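PDB 4CUA: beta-galactosidase from Streptococcus pneumoniae, which hydrolyses terminal beta-galactosides, the part described here being a carbohydrate-binding module that probably recognises galactose-containing sugars. Local coordinates for residues Val31-Asn43 and Arg169-Lys181. Residues are numbered along the deposited sequence; the frame is centred on the assembly and turned at random.
With CA (calcium ion), chain C; EDO (1,2-ethanediol), chain F.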
# COMPACT_ATOMS: atom_id res chain seq x y z
N VAL A 31 8.61 3.07 1.09
CA VAL A 31 7.44 2.41 0.52
C VAL A 31 7.64 1.98 -0.91
O VAL A 31 6.93 1.12 -1.36
CB VAL A 31 6.17 3.31 0.70
CG1 VAL A 31 6.19 4.44 -0.28
CG2 VAL A 31 4.90 2.45 0.60
N SER A 32 8.57 2.57 -1.61
CA SER A 32 8.94 2.12 -2.97
C SER A 32 9.33 0.64 -2.96
O SER A 32 9.21 -0.06 -3.96
CB SER A 32 10.10 2.98 -3.51
OG SER A 32 11.19 3.00 -2.61
N ASN A 33 9.75 0.10 -1.80
CA ASN A 33 9.94 -1.34 -1.69
C ASN A 33 8.78 -2.20 -1.92
O ASN A 33 8.93 -3.39 -2.11
CB ASN A 33 10.52 -1.69 -0.33
CG ASN A 33 11.98 -1.24 -0.17
OD1 ASN A 33 12.72 -1.08 -1.15
ND2 ASN A 33 12.41 -1.15 1.06
N VAL A 34 7.54 -1.68 -1.86
CA VAL A 34 6.40 -2.56 -1.96
C VAL A 34 5.94 -2.88 -3.41
O VAL A 34 5.03 -3.66 -3.58
CB VAL A 34 5.17 -2.14 -1.13
CG1 VAL A 34 5.56 -1.82 0.32
CG2 VAL A 34 4.41 -0.95 -1.77
N ASN A 35 6.52 -2.18 -4.39
CA ASN A 35 6.12 -2.48 -5.77
C ASN A 35 7.33 -2.54 -6.64
O ASN A 35 7.28 -2.20 -7.86
CB ASN A 35 5.10 -1.46 -6.30
CG ASN A 35 5.65 -0.08 -6.46
OD1 ASN A 35 6.61 0.33 -5.85
ND2 ASN A 35 4.94 0.71 -7.33
N ASP A 36 8.43 -3.10 -6.08
CA ASP A 36 9.71 -3.20 -6.78
C ASP A 36 9.95 -4.59 -7.40
O ASP A 36 11.05 -4.82 -7.97
CB ASP A 36 10.86 -2.78 -5.91
CG ASP A 36 11.08 -3.67 -4.73
OD1 ASP A 36 10.36 -4.63 -4.53
OD2 ASP A 36 12.00 -3.33 -3.97
N LYS A 37 8.98 -5.47 -7.29
CA LYS A 37 9.00 -6.85 -7.83
C LYS A 37 9.96 -7.72 -7.08
O LYS A 37 10.20 -8.86 -7.51
CB LYS A 37 9.28 -6.88 -9.36
CG LYS A 37 8.12 -6.20 -10.15
CD LYS A 37 8.58 -5.85 -11.54
CE LYS A 37 9.36 -4.53 -11.52
NZ LYS A 37 9.86 -4.02 -12.82
N LEU A 38 10.50 -7.28 -5.95
CA LEU A 38 11.33 -8.13 -5.08
C LEU A 38 10.46 -8.52 -3.91
O LEU A 38 9.75 -7.69 -3.35
CB LEU A 38 12.56 -7.39 -4.58
CG LEU A 38 13.54 -6.95 -5.65
CD1 LEU A 38 14.68 -6.17 -5.03
CD2 LEU A 38 14.03 -8.15 -6.47
N ILE A 39 10.45 -9.78 -3.56
CA ILE A 39 9.65 -10.30 -2.48
C ILE A 39 10.59 -11.00 -1.56
O ILE A 39 11.27 -11.98 -1.94
CB ILE A 39 8.56 -11.26 -2.95
CG1 ILE A 39 7.63 -10.52 -3.96
CG2 ILE A 39 7.80 -11.85 -1.77
CD1 ILE A 39 6.44 -11.32 -4.36
N SER A 40 10.68 -10.53 -0.31
CA SER A 40 11.57 -11.15 0.67
C SER A 40 10.92 -11.15 2.04
O SER A 40 10.47 -10.13 2.55
CB SER A 40 12.88 -10.41 0.79
OG SER A 40 13.63 -11.06 1.84
N TYR A 41 10.90 -12.30 2.67
CA TYR A 41 10.37 -12.44 4.02
C TYR A 41 11.44 -12.52 5.12
O TYR A 41 11.14 -12.84 6.26
CB TYR A 41 9.43 -13.64 4.08
CG TYR A 41 8.23 -13.41 3.20
CD1 TYR A 41 7.15 -12.65 3.60
CD2 TYR A 41 8.18 -13.98 1.94
CE1 TYR A 41 6.07 -12.46 2.73
CE2 TYR A 41 7.12 -13.80 1.10
CZ TYR A 41 6.05 -13.08 1.53
OH TYR A 41 4.96 -12.85 0.71
N ASN A 42 12.64 -12.15 4.75
CA ASN A 42 13.77 -12.17 5.69
C ASN A 42 14.70 -11.00 5.46
O ASN A 42 14.31 -9.97 4.90
CB ASN A 42 14.43 -13.57 5.64
CG ASN A 42 14.96 -13.88 4.27
OD1 ASN A 42 15.41 -13.03 3.55
ND2 ASN A 42 14.85 -15.15 3.89
N ASN A 43 15.95 -11.08 5.89
CA ASN A 43 16.91 -10.04 5.69
C ASN A 43 17.97 -10.32 4.67
O ASN A 43 19.00 -9.68 4.66
CB ASN A 43 17.55 -9.65 7.03
CG ASN A 43 16.53 -9.17 8.03
OD1 ASN A 43 15.52 -8.50 7.69
ND2 ASN A 43 16.80 -9.41 9.31
N ARG A 169 6.46 -3.30 17.03
CA ARG A 169 6.84 -1.91 16.96
C ARG A 169 6.46 -1.30 15.54
O ARG A 169 6.73 -0.14 15.26
CB ARG A 169 8.32 -1.75 17.27
CG ARG A 169 8.70 -2.11 18.74
CD ARG A 169 10.18 -2.10 18.97
NE ARG A 169 10.69 -0.70 19.04
CZ ARG A 169 11.98 -0.39 19.07
NH1 ARG A 169 12.92 -1.30 19.10
NH2 ARG A 169 12.30 0.90 19.15
N GLY A 170 5.84 -2.13 14.68
CA GLY A 170 5.34 -1.64 13.41
C GLY A 170 4.72 -2.72 12.59
O GLY A 170 4.76 -3.89 12.95
N THR A 171 4.17 -2.26 11.45
CA THR A 171 3.57 -3.10 10.41
C THR A 171 4.61 -3.21 9.32
O THR A 171 5.45 -2.33 9.15
CB THR A 171 2.28 -2.49 9.91
OG1 THR A 171 1.40 -2.39 11.04
CG2 THR A 171 1.61 -3.38 8.87
N SER A 172 4.54 -4.30 8.58
CA SER A 172 5.54 -4.59 7.58
C SER A 172 4.99 -5.31 6.33
O SER A 172 4.28 -6.30 6.43
CB SER A 172 6.63 -5.45 8.19
OG SER A 172 7.67 -5.81 7.29
N ILE A 173 5.42 -4.87 5.16
CA ILE A 173 4.99 -5.38 3.86
C ILE A 173 6.19 -5.48 2.93
O ILE A 173 6.85 -4.49 2.66
CB ILE A 173 3.96 -4.45 3.23
CG1 ILE A 173 2.67 -4.40 4.04
CG2 ILE A 173 3.64 -4.88 1.78
CD1 ILE A 173 1.71 -3.30 3.60
N THR A 174 6.42 -6.69 2.38
CA THR A 174 7.51 -6.83 1.38
C THR A 174 7.06 -6.44 -0.06
O THR A 174 7.84 -5.91 -0.80
CB THR A 174 8.15 -8.20 1.40
OG1 THR A 174 9.19 -8.24 0.42
CG2 THR A 174 7.22 -9.33 1.20
N GLU A 175 5.79 -6.67 -0.36
CA GLU A 175 5.27 -6.39 -1.72
C GLU A 175 3.78 -6.36 -1.66
O GLU A 175 3.18 -7.13 -0.92
CB GLU A 175 5.77 -7.49 -2.69
CG GLU A 175 5.64 -7.16 -4.17
CD GLU A 175 6.59 -6.15 -4.72
OE1 GLU A 175 7.45 -5.60 -3.99
OE2 GLU A 175 6.51 -5.85 -5.97
N VAL A 176 3.21 -5.48 -2.51
CA VAL A 176 1.80 -5.54 -2.83
C VAL A 176 1.68 -5.83 -4.30
O VAL A 176 2.62 -5.55 -5.06
CB VAL A 176 1.05 -4.25 -2.50
CG1 VAL A 176 1.27 -3.88 -1.03
CG2 VAL A 176 1.45 -3.11 -3.42
N GLN A 177 0.55 -6.42 -4.71
CA GLN A 177 0.25 -6.60 -6.13
C GLN A 177 -1.24 -6.32 -6.38
O GLN A 177 -2.10 -6.76 -5.62
CB GLN A 177 0.60 -8.02 -6.59
CG GLN A 177 2.08 -8.29 -6.38
CD GLN A 177 2.48 -9.70 -6.87
OE1 GLN A 177 1.73 -10.66 -6.79
NE2 GLN A 177 3.66 -9.79 -7.37
N ILE A 178 -1.49 -5.57 -7.44
CA ILE A 178 -2.85 -5.25 -7.88
C ILE A 178 -2.93 -5.62 -9.36
O ILE A 178 -2.01 -5.26 -10.12
CB ILE A 178 -3.17 -3.76 -7.69
CG1 ILE A 178 -3.02 -3.38 -6.21
CG2 ILE A 178 -4.63 -3.47 -8.05
CD1 ILE A 178 -3.09 -1.88 -6.02
N PHE A 179 -4.02 -6.31 -9.74
CA PHE A 179 -4.18 -6.76 -11.15
C PHE A 179 -5.40 -6.16 -11.83
O PHE A 179 -6.46 -5.99 -11.23
CB PHE A 179 -4.24 -8.27 -11.20
CG PHE A 179 -3.05 -8.93 -10.59
CD1 PHE A 179 -1.90 -9.10 -11.31
CD2 PHE A 179 -3.04 -9.30 -9.24
CE1 PHE A 179 -0.79 -9.68 -10.73
CE2 PHE A 179 -1.92 -9.89 -8.66
CZ PHE A 179 -0.79 -10.07 -9.43
N ALA A 180 -5.22 -5.88 -13.10
CA ALA A 180 -6.33 -5.54 -14.00
C ALA A 180 -7.15 -6.79 -14.27
O ALA A 180 -6.65 -7.91 -14.17
CB ALA A 180 -5.77 -5.06 -15.32
N LYS A 181 -8.40 -6.56 -14.68
CA LYS A 181 -9.30 -7.63 -15.11
C LYS A 181 -9.25 -7.76 -16.61
O LYS A 181 -8.19 -7.89 -17.19
CB LYS A 181 -10.74 -7.35 -14.68
CA CA C . 9.28 -5.57 -2.62
C1 EDO F . 15.65 -1.98 2.31
O1 EDO F . 15.11 -0.70 2.09
C2 EDO F . 15.11 -2.56 3.61
O2 EDO F . 13.70 -2.87 3.51
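Glu175 leaves its backbone with CG trans to N (chi1 -164°) and then bends at chi2 (73°), a course that carries its carboxylate in among residues 33-38 and up to Asp36, whose side chain it crosses at a slant. The two acids share a calcium ion: Glu175 OE1 binds it at 2.3 Å and Asp36 OD1 at 2.4 Å, their carboxylate planes only 20° apart. Metal binding explains why these oxygens can sit so close together; the cation probably offsets their charge. Backbone carbonyls of Asn33, Leu38 and Thr174 and the side-chain OD1 of Asn47 complete six protein ligands. The second oxygen of Glu175 is also used: Lys37 N donates to OE2 over 2.8 Å, on the syn side but tilted out of the carboxylate plane, so both ends of the group are fixed. Asp36 OD1 also accepts from Leu38 N, 3.0 Å away and well above its carboxylate plane. This Asx turn shapes the loop that presents the Leu38 carbonyl to calcium, a task for which a short acid is well suited.

Thr174, at the corner of its strand, works in two directions. With OG1 trans to its own N, it receives an almost straight bond from Ser40 N at 2.8 Å, while its methyl CG2 lies over one face of the Tyr41 ring, offset toward the rim, in a CH-pi contact.

On the inner side, Val176 N donates to Val34 O at 2.8 Å, tying the 3-10 turn to the strand. Branched Val34 turns CG1 to Ile173 CG2 and CG2 to Val176 CG2, closing an apolar layer that continues onto Trp49 and Ala20. Calcium joining an early loop to the last strand is characteristic of the beta-sandwich fold of galactose-binding-like carbohydrate-binding modules, where the ion is typically structural.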